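Local coordinates for malate synthase (Haloferax volcanii, PDB 5TAO), which condenses acetyl-CoA with glyoxylate and hydrolyses the resulting malyl-CoA to malate and CoA, a magnesium-dependent step of the glyoxylate cycle, at residues Lys29-Ala34 and Glu64-Val69; Asp44-Asp49 and Gly79-Arg84; Gly118-Glu123 and Ser154-Ser159; Leu186-Val191 and Ala227-Tyr232. All blocks are in the same frame, centred on the assembly; numbering follows the deposited sequence.

Contact 1 of 4, residues Lys29-Ala34 and Glu64-Val69; sequences KMLRRA and ENIVEV
Leu31 and Val69 make the close-packed half of this helix pair. CB of Leu31 rests 4.0 Å from CG2 of Val69, while the leucine side chain runs on toward the backbone of the other helix. Leu31 CD1 lies 3.9 Å from the carbonyl O of Asn65 and also meets CB of Asn65, with CG1 of Ile66 slightly farther off at 4.3 Å. All four residues are buried. Asn65 contributes its CB here, while its amide ND2 is hydrogen-bonded to Thr19 O and Ser27 OG. The axes of the two short segments approach to 9.9 Å at a crossing angle of -31°, as is usual for neighbouring helices that pack side by side around a (βα)8 barrel. One helix follows strand 13-18 and the other follows strand 45-49, and Leu31 reaches inward to Pro48 and Trp46 of the latter. Toward the more open side the contact becomes polar and looser. There Arg32, extended from CG to NE, reaches across to Glu68, whose CG is anti to its backbone N (chi1 -170°). A single oxygen, Glu68 OE2, accepts two of the guanidinium's bonds: a short one from Arg32 NH2 at 2.7 Å and a weak one from Arg32 NH1 at 3.1 Å. OE2 lies close to the guanidinium plane, yet the nitrogen NH2 meets it from above the carboxylate plane, the two planes being 56° apart. Val69 CG2 covers one face of the guanidinium, and Asp26 and Glu72 add further salt bridges to Arg32, at NE and NH1 respectively.

Contact 2 of 4, residues Asp44-Asp49 and Gly79-Arg84; sequences DVWVPD and GEIHPR. With GLV (glyoxylic acid), chain C.
Arg84 meets Asp49 through two matched torsions: CG points away from the backbone N in both residues (chi1 173° and -171°), and the side chains run side by side in the same direction. A bend at chi3 of Arg84 (76°) presents the guanidinium side-on to the carboxylate. Arg84 NE bonds almost straight to Asp49 OD1 and Arg84 NH2 to Asp49 OD2, both at 2.7 Å. Both oxygens lie near the guanidinium plane, but OD1 is approached from above the carboxylate plane and OD2 on its syn side. Backbone N-H groups of Glu51 and Ala53 hold the same two oxygens, bonds that help fix the carboxylate's rotation, so that Asp49 in turn can position Arg84. The remaining nitrogen, Arg84 NH1, donates to O3 of the chain C glyoxylic acid at 3.1 Å. With an alanine in place of Arg84, Asp49 would probably be left without its charged mate and the glyoxylic acid without the N-H from NH1. A parallel ladder pairs Glu80 N with Asp44 O, Trp46 N with Glu80 O and His82 N with Trp46 O; beyond it Arg84 N bonds separately to Pro48 O. Ile81 CG2 packs 4.1 Å from Trp46 CE3, and Pro48 CD sits over the centre of the indole. On the Val45 side of the sheet, Val45 CG1 meets His82 CD2, while His82 NE2 is held by the anti lone pair of Glu80 OE1 at 2.7 Å. Strands 45-49 and 80-81, joined through helix 59-73, form a β-α-β unit of the (βα)8 barrel, with the substrate-binding arginine at its C-terminal end.

Contact 3 of 4, residues Gly118-Glu123 and Ser154-Ser159; sequences GFVIPE and SVIIES. With PB (lead (II) ion), chain G; GLV (glyoxylic acid), chain E; GLV (glyoxylic acid), chain C.
The carboxylates of Glu123 and Glu158 are stacked, their planes 27° apart, with Glu158 OE2 3.3 Å from CD of Glu123. They stand where strands 118-121 and 152-157 of the (βα)8 barrel run out at their C-terminal ends, the usual active-site position of this fold; helix 127-143 joins the strands in a β-α-β crossover. Glu158 OE2 uses its anti lone pair to accept Glu123 N at 2.7 Å, so a backbone N-H fixes one side of a carboxylate that also faces a like charge. A lead ion lies beside the stacked pair: Glu123 OE1 binds it at 2.6 Å, with Asp192 and O3 of the chain E glyoxylic acid as further ligands. Both oxygens of Glu158, an experimentally established magnesium ligand, stay 3.0 Å from the lead. The nearby positive metal, and Arg89 bridged to Glu123 OE2, probably offset the repulsion between the acids. Glu123 reaches the metal by folding at chi2 (-77°), whereas Glu158 is extended beyond CG and brings its OE1 within 2.9 Å of O1 of the chain C glyoxylic acid. Below the site the strands form a parallel ladder: Ser154 N to Phe119 O, Ile121 N to Ser154 O and Ile156 N to Ile121 O. Val120 CG1 packs against Ile156 CD1 at 3.5 Å, and Pro122 adds its CB to Ile156 CG1. At the far end Ser154 OG is hydrogen-bonded to the backbone N of Leu185 and also to a water, 2.8 Å away, that donates to Phe119 O.

Contact 4 of 4, residues Leu186-Val191 and Ala227-Tyr232; sequences LVDGEV and AVDGPY. With GLV (glyoxylic acid), chain C.
Glu190 folds back over Asp229 because its chain bends sharply at chi2 (92°), after CG has been placed beside the backbone N. Asp229 takes the other course, with CG anti to its N (chi1 -162°), and the two side chains cross at about a right angle. Glu190 OE2 and Asp229 OD1 end 2.5 Å apart. Gly230 N donates weakly to both acids: to Asp229 OD1 at 2.8 Å and to Glu190 OE1 at 3.3 Å. An alanine in place of Glu190 would probably leave Asp229 OD1 without its close oxygen partner and strip Gly230 N of one weak acceptor. Below, Val228 N bonds to Leu186 O and Asp188 N to Val228 O in a parallel ladder of the (βα)8 barrel, and Val187 CG2 lies 3.9 Å from Val228 CB, the two valines pointing the same way. Gly189 occupies the N-cap position of helix 190-197, whose Val191 sets CB 3.7 Å from O1 of the chain C glyoxylic acid. Asn248 and Arg244 hold the other Asp229 oxygen, OD2. Two carboxylate oxygens as close as Glu190 OE2 and Asp229 OD1 suggest that one acid is probably protonated and donates to the other.

The contacts follow the chain around one (βα)8 barrel. Contacts 1 and 2 interleave, helix 29-36, strand 45-49, helix 59-73 and strand 80-81 coming in turn; their centres are 12 Å apart, and Ile66 of the outer helix layer packs on Pro48 of the strand. Contacts 3 and 4 come later, one after the other, with centres 10 Å apart on neighbouring strands 152-157 and 183-188. Contacts 2 and 3, centres 12 Å apart, meet where Pro83 O and Val120 N probably bond, which closes the parallel sheet into a cylinder. Contacts 2, 3 and 4 all touch the same glyoxylic acid, whereas contact 1 lies in the outer layer, its centre about 23 Å from that of contact 4.

Contact 1 of 4, residues Lys29-Ala34 and Glu64-Val69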
# COMPACT_ATOMS: atom_id res chain seq x y z
N LYS A 29 -33.11 28.88 -21.61
CA LYS A 29 -32.79 29.57 -22.87
C LYS A 29 -31.36 29.38 -23.26
O LYS A 29 -31.04 29.07 -24.39
CB LYS A 29 -33.03 31.08 -22.69
CG LYS A 29 -32.91 31.91 -23.98
CD LYS A 29 -32.37 33.34 -23.74
CE LYS A 29 -33.19 34.11 -22.70
NZ LYS A 29 -32.34 34.90 -21.75
N MET A 30 -30.47 29.56 -22.30
CA MET A 30 -29.04 29.31 -22.55
C MET A 30 -28.76 27.91 -23.08
O MET A 30 -28.00 27.72 -24.01
CB MET A 30 -28.28 29.56 -21.26
CG MET A 30 -28.40 30.98 -20.75
SD MET A 30 -27.41 32.04 -21.77
CE MET A 30 -25.98 32.26 -20.69
N LEU A 31 -29.38 26.88 -22.52
CA LEU A 31 -29.16 25.51 -23.04
C LEU A 31 -29.63 25.31 -24.48
O LEU A 31 -28.93 24.72 -25.34
CB LEU A 31 -29.88 24.49 -22.12
CG LEU A 31 -29.47 24.38 -20.66
CD1 LEU A 31 -30.17 23.19 -19.99
CD2 LEU A 31 -27.97 24.25 -20.52
N ARG A 32 -30.85 25.82 -24.78
CA ARG A 32 -31.42 25.58 -26.13
C ARG A 32 -30.55 26.22 -27.21
O ARG A 32 -30.35 25.65 -28.24
CB ARG A 32 -32.88 26.08 -26.26
CG ARG A 32 -33.76 25.81 -25.08
CD ARG A 32 -35.21 25.92 -25.46
NE ARG A 32 -36.06 25.97 -24.26
CZ ARG A 32 -36.70 24.90 -23.81
NH1 ARG A 32 -36.60 23.75 -24.45
NH2 ARG A 32 -37.44 25.03 -22.75
N ARG A 33 -30.00 27.39 -26.93
CA ARG A 33 -29.09 28.02 -27.90
C ARG A 33 -27.78 27.26 -28.04
O ARG A 33 -27.32 27.01 -29.17
CB ARG A 33 -28.82 29.47 -27.48
CG ARG A 33 -30.12 30.23 -27.27
CD ARG A 33 -29.97 31.74 -27.28
NE ARG A 33 -29.60 32.20 -28.61
CZ ARG A 33 -29.46 33.47 -28.98
NH1 ARG A 33 -29.69 34.46 -28.11
NH2 ARG A 33 -29.09 33.75 -30.22
N ALA A 34 -27.20 26.83 -26.89
CA ALA A 34 -25.89 26.13 -26.91
C ALA A 34 -26.07 24.91 -27.67
O ALA A 34 -25.25 24.51 -28.48
CB ALA A 34 -25.47 25.82 -25.47
N GLU A 64 -34.20 19.42 -14.50
CA GLU A 64 -35.39 19.30 -15.38
C GLU A 64 -35.06 19.87 -16.79
O GLU A 64 -35.25 19.26 -17.78
CB GLU A 64 -36.61 20.02 -14.71
CG GLU A 64 -37.19 19.30 -13.48
CD GLU A 64 -38.18 20.16 -12.65
OE1 GLU A 64 -38.46 21.35 -12.96
OE2 GLU A 64 -38.69 19.65 -11.63
N ASN A 65 -34.54 21.09 -16.81
CA ASN A 65 -34.16 21.66 -18.10
C ASN A 65 -33.18 20.85 -18.84
O ASN A 65 -33.26 20.81 -20.07
CB ASN A 65 -33.62 23.09 -17.98
CG ASN A 65 -34.62 24.06 -17.40
OD1 ASN A 65 -35.76 23.71 -17.11
ND2 ASN A 65 -34.19 25.27 -17.15
N ILE A 66 -32.25 20.15 -18.14
CA ILE A 66 -31.30 19.34 -18.88
C ILE A 66 -32.04 18.24 -19.55
O ILE A 66 -31.74 17.88 -20.68
CB ILE A 66 -30.18 18.74 -17.91
CG1 ILE A 66 -29.10 19.79 -17.64
CG2 ILE A 66 -29.56 17.54 -18.56
CD1 ILE A 66 -28.42 19.69 -16.27
N VAL A 67 -32.99 17.60 -18.85
CA VAL A 67 -33.68 16.50 -19.50
C VAL A 67 -34.51 17.09 -20.72
O VAL A 67 -34.55 16.50 -21.77
CB VAL A 67 -34.62 15.75 -18.51
CG1 VAL A 67 -35.56 14.84 -19.23
CG2 VAL A 67 -33.85 14.88 -17.54
N GLU A 68 -35.18 18.24 -20.54
CA GLU A 68 -36.09 18.79 -21.62
C GLU A 68 -35.30 19.06 -22.86
O GLU A 68 -35.56 18.52 -23.93
CB GLU A 68 -36.79 20.07 -21.12
CG GLU A 68 -37.92 20.59 -22.01
CD GLU A 68 -38.38 21.99 -21.66
OE1 GLU A 68 -38.32 22.39 -20.46
OE2 GLU A 68 -38.80 22.73 -22.58
N VAL A 69 -34.20 19.77 -22.71
CA VAL A 69 -33.44 20.16 -23.88
C VAL A 69 -32.71 19.10 -24.55
O VAL A 69 -32.66 19.09 -25.78
CB VAL A 69 -32.45 21.25 -23.51
CG1 VAL A 69 -31.56 21.63 -24.70
CG2 VAL A 69 -33.24 22.41 -22.96

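Contact 2 of 4, residues Asp44-Asp49 and Gly79-Arg84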
# COMPACT_ATOMS: atom_id res chain seq x y z
N ASP A 44 -16.14 20.30 -28.64
CA ASP A 44 -15.98 18.90 -28.65
C ASP A 44 -16.78 18.30 -27.51
O ASP A 44 -17.42 17.27 -27.65
CB ASP A 44 -14.52 18.55 -28.59
CG ASP A 44 -13.83 18.77 -29.92
OD1 ASP A 44 -14.49 18.67 -31.00
OD2 ASP A 44 -12.61 18.92 -29.89
N VAL A 45 -16.83 19.01 -26.40
CA VAL A 45 -17.57 18.56 -25.25
C VAL A 45 -18.40 19.67 -24.73
O VAL A 45 -17.89 20.74 -24.36
CB VAL A 45 -16.57 18.05 -24.17
CG1 VAL A 45 -17.31 17.78 -22.90
CG2 VAL A 45 -15.92 16.79 -24.66
N TRP A 46 -19.69 19.42 -24.59
CA TRP A 46 -20.58 20.45 -24.10
C TRP A 46 -21.06 19.96 -22.79
O TRP A 46 -21.47 18.79 -22.63
CB TRP A 46 -21.80 20.65 -25.08
CG TRP A 46 -22.82 21.64 -24.59
CD1 TRP A 46 -22.57 22.83 -23.97
CD2 TRP A 46 -24.23 21.52 -24.65
NE1 TRP A 46 -23.77 23.44 -23.63
CE2 TRP A 46 -24.79 22.62 -23.99
CE3 TRP A 46 -25.10 20.52 -25.17
CZ2 TRP A 46 -26.18 22.81 -23.89
CZ3 TRP A 46 -26.47 20.70 -25.06
CH2 TRP A 46 -27.00 21.81 -24.40
N VAL A 47 -21.03 20.88 -21.85
CA VAL A 47 -21.30 20.63 -20.46
C VAL A 47 -22.40 21.55 -19.98
O VAL A 47 -22.11 22.65 -19.54
CB VAL A 47 -20.03 20.95 -19.58
CG1 VAL A 47 -20.28 20.77 -18.09
CG2 VAL A 47 -18.81 20.15 -20.05
N PRO A 48 -23.67 21.12 -20.08
CA PRO A 48 -24.75 21.72 -19.32
C PRO A 48 -24.39 21.67 -17.90
O PRO A 48 -24.26 20.56 -17.35
CB PRO A 48 -25.92 20.77 -19.58
CG PRO A 48 -25.71 20.40 -20.96
CD PRO A 48 -24.23 20.15 -21.03
N ASP A 49 -24.27 22.84 -17.29
CA ASP A 49 -23.68 23.00 -16.01
C ASP A 49 -24.56 23.27 -14.83
O ASP A 49 -24.75 24.43 -14.48
CB ASP A 49 -22.59 24.10 -16.08
CG ASP A 49 -21.74 24.19 -14.77
OD1 ASP A 49 -21.82 23.25 -13.96
OD2 ASP A 49 -21.02 25.16 -14.55
N GLY A 79 -21.11 17.49 -31.06
CA GLY A 79 -20.12 17.05 -30.05
C GLY A 79 -20.74 16.09 -29.04
O GLY A 79 -21.77 15.51 -29.29
N GLU A 80 -20.07 15.89 -27.90
CA GLU A 80 -20.52 14.92 -26.93
C GLU A 80 -21.02 15.74 -25.83
O GLU A 80 -20.51 16.80 -25.56
CB GLU A 80 -19.36 14.10 -26.39
CG GLU A 80 -18.77 13.03 -27.31
CD GLU A 80 -17.75 12.12 -26.55
OE1 GLU A 80 -17.62 12.21 -25.29
OE2 GLU A 80 -17.07 11.31 -27.20
N ILE A 81 -22.03 15.23 -25.17
CA ILE A 81 -22.66 15.92 -24.09
C ILE A 81 -22.37 15.28 -22.67
O ILE A 81 -22.70 14.14 -22.38
CB ILE A 81 -24.15 15.97 -24.34
CG1 ILE A 81 -24.46 16.46 -25.81
CG2 ILE A 81 -24.82 16.87 -23.35
CD1 ILE A 81 -25.92 16.55 -26.11
N HIS A 82 -21.83 16.08 -21.77
CA HIS A 82 -21.43 15.61 -20.44
C HIS A 82 -21.83 16.65 -19.45
O HIS A 82 -21.09 17.52 -19.16
CB HIS A 82 -19.93 15.42 -20.35
CG HIS A 82 -19.36 14.42 -21.30
ND1 HIS A 82 -18.93 13.17 -20.92
CD2 HIS A 82 -19.14 14.49 -22.63
CE1 HIS A 82 -18.44 12.53 -21.95
NE2 HIS A 82 -18.55 13.31 -23.00
N PRO A 83 -23.04 16.58 -18.92
CA PRO A 83 -23.45 17.58 -17.97
C PRO A 83 -22.67 17.52 -16.64
O PRO A 83 -22.37 16.40 -16.18
CB PRO A 83 -24.87 17.18 -17.66
CG PRO A 83 -25.32 16.38 -18.76
CD PRO A 83 -24.11 15.63 -19.18
N ARG A 84 -22.49 18.67 -15.99
CA ARG A 84 -21.83 18.74 -14.73
C ARG A 84 -22.86 18.77 -13.65
O ARG A 84 -23.76 19.62 -13.65
CB ARG A 84 -20.88 19.90 -14.60
CG ARG A 84 -20.32 20.03 -13.20
CD ARG A 84 -19.09 20.91 -13.13
NE ARG A 84 -19.36 22.33 -13.23
CZ ARG A 84 -18.47 23.29 -12.98
NH1 ARG A 84 -17.24 23.03 -12.49
NH2 ARG A 84 -18.80 24.53 -13.13
C1 GLV C . -13.75 26.19 -11.64
O1 GLV C . -12.95 25.78 -10.76
C2 GLV C . -15.23 25.95 -11.62
O2 GLV C . -16.07 26.61 -12.34
O3 GLV C . -15.66 25.11 -10.80

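Contact 3 of 4, residues Gly118-Glu123 and Ser154-Ser159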
# COMPACT_ATOMS: atom_id res chain seq x y z
N GLY A 118 -21.85 11.11 -20.62
CA GLY A 118 -21.30 10.95 -19.29
C GLY A 118 -21.55 12.14 -18.47
O GLY A 118 -22.38 12.95 -18.87
N PHE A 119 -20.96 12.18 -17.26
CA PHE A 119 -21.17 13.29 -16.39
C PHE A 119 -19.85 13.84 -15.89
O PHE A 119 -18.84 13.11 -15.83
CB PHE A 119 -22.08 12.90 -15.22
CG PHE A 119 -23.53 12.67 -15.61
CD1 PHE A 119 -24.41 13.75 -15.73
CD2 PHE A 119 -24.01 11.39 -15.91
CE1 PHE A 119 -25.72 13.57 -16.13
CE2 PHE A 119 -25.34 11.20 -16.30
CZ PHE A 119 -26.19 12.29 -16.41
N VAL A 120 -19.85 15.12 -15.53
CA VAL A 120 -18.69 15.81 -14.96
C VAL A 120 -18.95 15.99 -13.48
O VAL A 120 -20.04 16.43 -13.07
CB VAL A 120 -18.43 17.14 -15.65
CG1 VAL A 120 -17.26 17.87 -14.99
CG2 VAL A 120 -18.15 16.94 -17.11
N ILE A 121 -17.99 15.58 -12.65
CA ILE A 121 -18.09 15.63 -11.22
C ILE A 121 -17.04 16.61 -10.68
O ILE A 121 -15.83 16.36 -10.77
CB ILE A 121 -17.82 14.24 -10.61
CG1 ILE A 121 -18.76 13.19 -11.18
CG2 ILE A 121 -17.91 14.26 -9.12
CD1 ILE A 121 -20.25 13.49 -10.95
N PRO A 122 -17.47 17.69 -10.06
CA PRO A 122 -16.54 18.68 -9.54
C PRO A 122 -16.14 18.38 -8.09
O PRO A 122 -16.74 17.55 -7.46
CB PRO A 122 -17.40 19.95 -9.52
CG PRO A 122 -18.75 19.42 -9.17
CD PRO A 122 -18.87 18.11 -9.88
N GLU A 123 -15.16 19.12 -7.59
CA GLU A 123 -14.81 19.17 -6.19
C GLU A 123 -14.43 17.82 -5.58
O GLU A 123 -14.62 17.62 -4.39
CB GLU A 123 -15.89 19.91 -5.35
CG GLU A 123 -16.25 21.35 -5.84
CD GLU A 123 -15.20 22.33 -5.44
OE1 GLU A 123 -15.25 23.44 -5.95
OE2 GLU A 123 -14.27 21.98 -4.62
N SER A 154 -15.97 12.33 -15.70
CA SER A 154 -14.93 13.29 -15.87
C SER A 154 -14.87 13.98 -14.54
O SER A 154 -15.90 14.07 -13.89
CB SER A 154 -15.13 14.27 -17.04
OG SER A 154 -14.96 13.59 -18.28
N VAL A 155 -13.68 14.42 -14.11
CA VAL A 155 -13.63 15.11 -12.86
C VAL A 155 -13.01 16.46 -13.02
O VAL A 155 -12.21 16.63 -13.88
CB VAL A 155 -12.83 14.30 -11.79
CG1 VAL A 155 -13.39 12.91 -11.63
CG2 VAL A 155 -11.41 14.17 -12.19
N ILE A 156 -13.35 17.39 -12.14
CA ILE A 156 -12.64 18.62 -12.03
C ILE A 156 -11.63 18.54 -10.85
O ILE A 156 -12.00 18.25 -9.73
CB ILE A 156 -13.53 19.82 -11.69
CG1 ILE A 156 -14.81 19.91 -12.54
CG2 ILE A 156 -12.76 21.08 -11.94
CD1 ILE A 156 -14.60 19.95 -13.98
N ILE A 157 -10.37 18.84 -11.15
CA ILE A 157 -9.28 18.79 -10.16
C ILE A 157 -9.24 20.21 -9.56
O ILE A 157 -8.80 21.15 -10.20
CB ILE A 157 -7.91 18.39 -10.81
CG1 ILE A 157 -7.95 17.06 -11.57
CG2 ILE A 157 -6.74 18.44 -9.78
CD1 ILE A 157 -8.40 15.84 -10.75
N GLU A 158 -9.74 20.37 -8.34
CA GLU A 158 -9.81 21.71 -7.72
C GLU A 158 -9.52 21.64 -6.24
O GLU A 158 -9.96 22.47 -5.44
CB GLU A 158 -11.17 22.38 -8.00
CG GLU A 158 -12.33 21.47 -8.24
CD GLU A 158 -13.61 22.21 -8.76
OE1 GLU A 158 -13.59 23.36 -9.24
OE2 GLU A 158 -14.65 21.56 -8.62
N SER A 159 -8.68 20.65 -5.87
CA SER A 159 -8.17 20.53 -4.54
C SER A 159 -6.79 19.92 -4.56
O SER A 159 -6.47 19.18 -5.49
CB SER A 159 -9.10 19.73 -3.74
OG SER A 159 -9.15 18.36 -4.01
PB PB G . -16.32 24.01 -8.24
C1 GLV E . -17.64 25.52 -4.56
O1 GLV E . -17.96 24.48 -3.96
C2 GLV E . -17.46 25.56 -6.04
O2 GLV E . -17.21 26.71 -6.52
O3 GLV E . -17.51 24.55 -6.79
C1 GLV C . -13.75 26.19 -11.64
O1 GLV C . -12.95 25.78 -10.76
C2 GLV C . -15.23 25.95 -11.62
O2 GLV C . -16.07 26.61 -12.34
O3 GLV C . -15.66 25.11 -10.80
O HOH W 1 -17.51 12.56 -18.50
O HOH W 2 -12.26 23.20 -4.00

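Contact 4 of 4, residues Leu186-Val191 and Ala227-Tyr232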
# COMPACT_ATOMS: atom_id res chain seq x y z
N LEU A 186 -9.77 14.68 -17.19
CA LEU A 186 -9.26 15.27 -15.97
C LEU A 186 -9.17 16.77 -16.23
O LEU A 186 -8.31 17.21 -17.01
CB LEU A 186 -7.91 14.68 -15.60
CG LEU A 186 -7.80 13.15 -15.51
CD1 LEU A 186 -6.40 12.72 -15.03
CD2 LEU A 186 -8.86 12.52 -14.64
N VAL A 187 -10.02 17.55 -15.56
CA VAL A 187 -10.10 18.98 -15.93
C VAL A 187 -9.66 19.86 -14.83
O VAL A 187 -10.24 19.80 -13.77
CB VAL A 187 -11.58 19.36 -16.28
CG1 VAL A 187 -11.70 20.81 -16.75
CG2 VAL A 187 -12.14 18.43 -17.34
N ASP A 188 -8.69 20.73 -15.04
CA ASP A 188 -8.35 21.62 -14.00
C ASP A 188 -9.41 22.69 -13.70
O ASP A 188 -10.06 23.18 -14.59
CB ASP A 188 -7.02 22.29 -14.28
CG ASP A 188 -5.85 21.35 -14.11
OD1 ASP A 188 -6.02 20.38 -13.34
OD2 ASP A 188 -4.80 21.55 -14.76
N GLY A 189 -9.57 23.01 -12.43
CA GLY A 189 -10.46 24.01 -11.94
C GLY A 189 -9.71 25.04 -11.14
O GLY A 189 -9.82 25.10 -9.94
N GLU A 190 -8.99 25.89 -11.82
CA GLU A 190 -8.13 26.83 -11.16
C GLU A 190 -8.82 27.74 -10.20
O GLU A 190 -8.23 28.13 -9.17
CB GLU A 190 -7.32 27.65 -12.16
CG GLU A 190 -6.10 26.96 -12.73
CD GLU A 190 -6.35 26.22 -14.01
OE1 GLU A 190 -7.46 25.92 -14.35
OE2 GLU A 190 -5.41 25.86 -14.67
N VAL A 191 -10.07 28.11 -10.51
CA VAL A 191 -10.80 29.00 -9.63
C VAL A 191 -10.93 28.42 -8.22
O VAL A 191 -10.49 29.06 -7.25
CB VAL A 191 -12.22 29.35 -10.14
CG1 VAL A 191 -12.77 30.44 -9.25
CG2 VAL A 191 -12.20 29.81 -11.60
N ALA A 227 -6.41 15.33 -20.57
CA ALA A 227 -6.26 16.52 -19.78
C ALA A 227 -6.83 17.80 -20.43
O ALA A 227 -6.52 18.08 -21.58
CB ALA A 227 -4.78 16.75 -19.51
N VAL A 228 -7.51 18.61 -19.62
CA VAL A 228 -8.20 19.81 -20.06
C VAL A 228 -7.94 20.89 -19.04
O VAL A 228 -8.03 20.64 -17.85
CB VAL A 228 -9.71 19.58 -20.18
CG1 VAL A 228 -10.39 20.80 -20.83
CG2 VAL A 228 -10.04 18.41 -21.07
N ASP A 229 -7.63 22.10 -19.48
CA ASP A 229 -7.42 23.21 -18.53
C ASP A 229 -8.71 23.90 -18.16
O ASP A 229 -9.74 23.75 -18.84
CB ASP A 229 -6.49 24.27 -19.14
CG ASP A 229 -5.89 25.18 -18.10
OD1 ASP A 229 -5.80 24.76 -16.92
OD2 ASP A 229 -5.39 26.24 -18.49
N GLY A 230 -8.63 24.76 -17.16
CA GLY A 230 -9.83 25.38 -16.59
C GLY A 230 -10.22 26.71 -17.29
O GLY A 230 -9.52 27.15 -18.18
N PRO A 231 -11.27 27.38 -16.78
CA PRO A 231 -11.90 28.60 -17.33
C PRO A 231 -10.95 29.73 -17.42
O PRO A 231 -10.16 29.89 -16.53
CB PRO A 231 -13.00 28.94 -16.30
CG PRO A 231 -13.16 27.76 -15.44
CD PRO A 231 -11.88 26.97 -15.50
N TYR A 232 -10.96 30.46 -18.53
CA TYR A 232 -10.12 31.65 -18.68
C TYR A 232 -11.16 32.77 -18.75
O TYR A 232 -11.80 32.99 -19.77
CB TYR A 232 -9.32 31.57 -19.94
CG TYR A 232 -8.26 32.64 -20.07
CD1 TYR A 232 -6.99 32.47 -19.52
CD2 TYR A 232 -8.53 33.82 -20.73
CE1 TYR A 232 -6.02 33.45 -19.63
CE2 TYR A 232 -7.58 34.81 -20.84
CZ TYR A 232 -6.34 34.64 -20.28
OH TYR A 232 -5.41 35.64 -20.41
C1 GLV C . -13.75 26.19 -11.64
O1 GLV C . -12.95 25.78 -10.76
C2 GLV C . -15.23 25.95 -11.62
O2 GLV C . -16.07 26.61 -12.34
O3 GLV C . -15.66 25.11 -10.80
O HOH W 3 -9.41 28.32 -14.35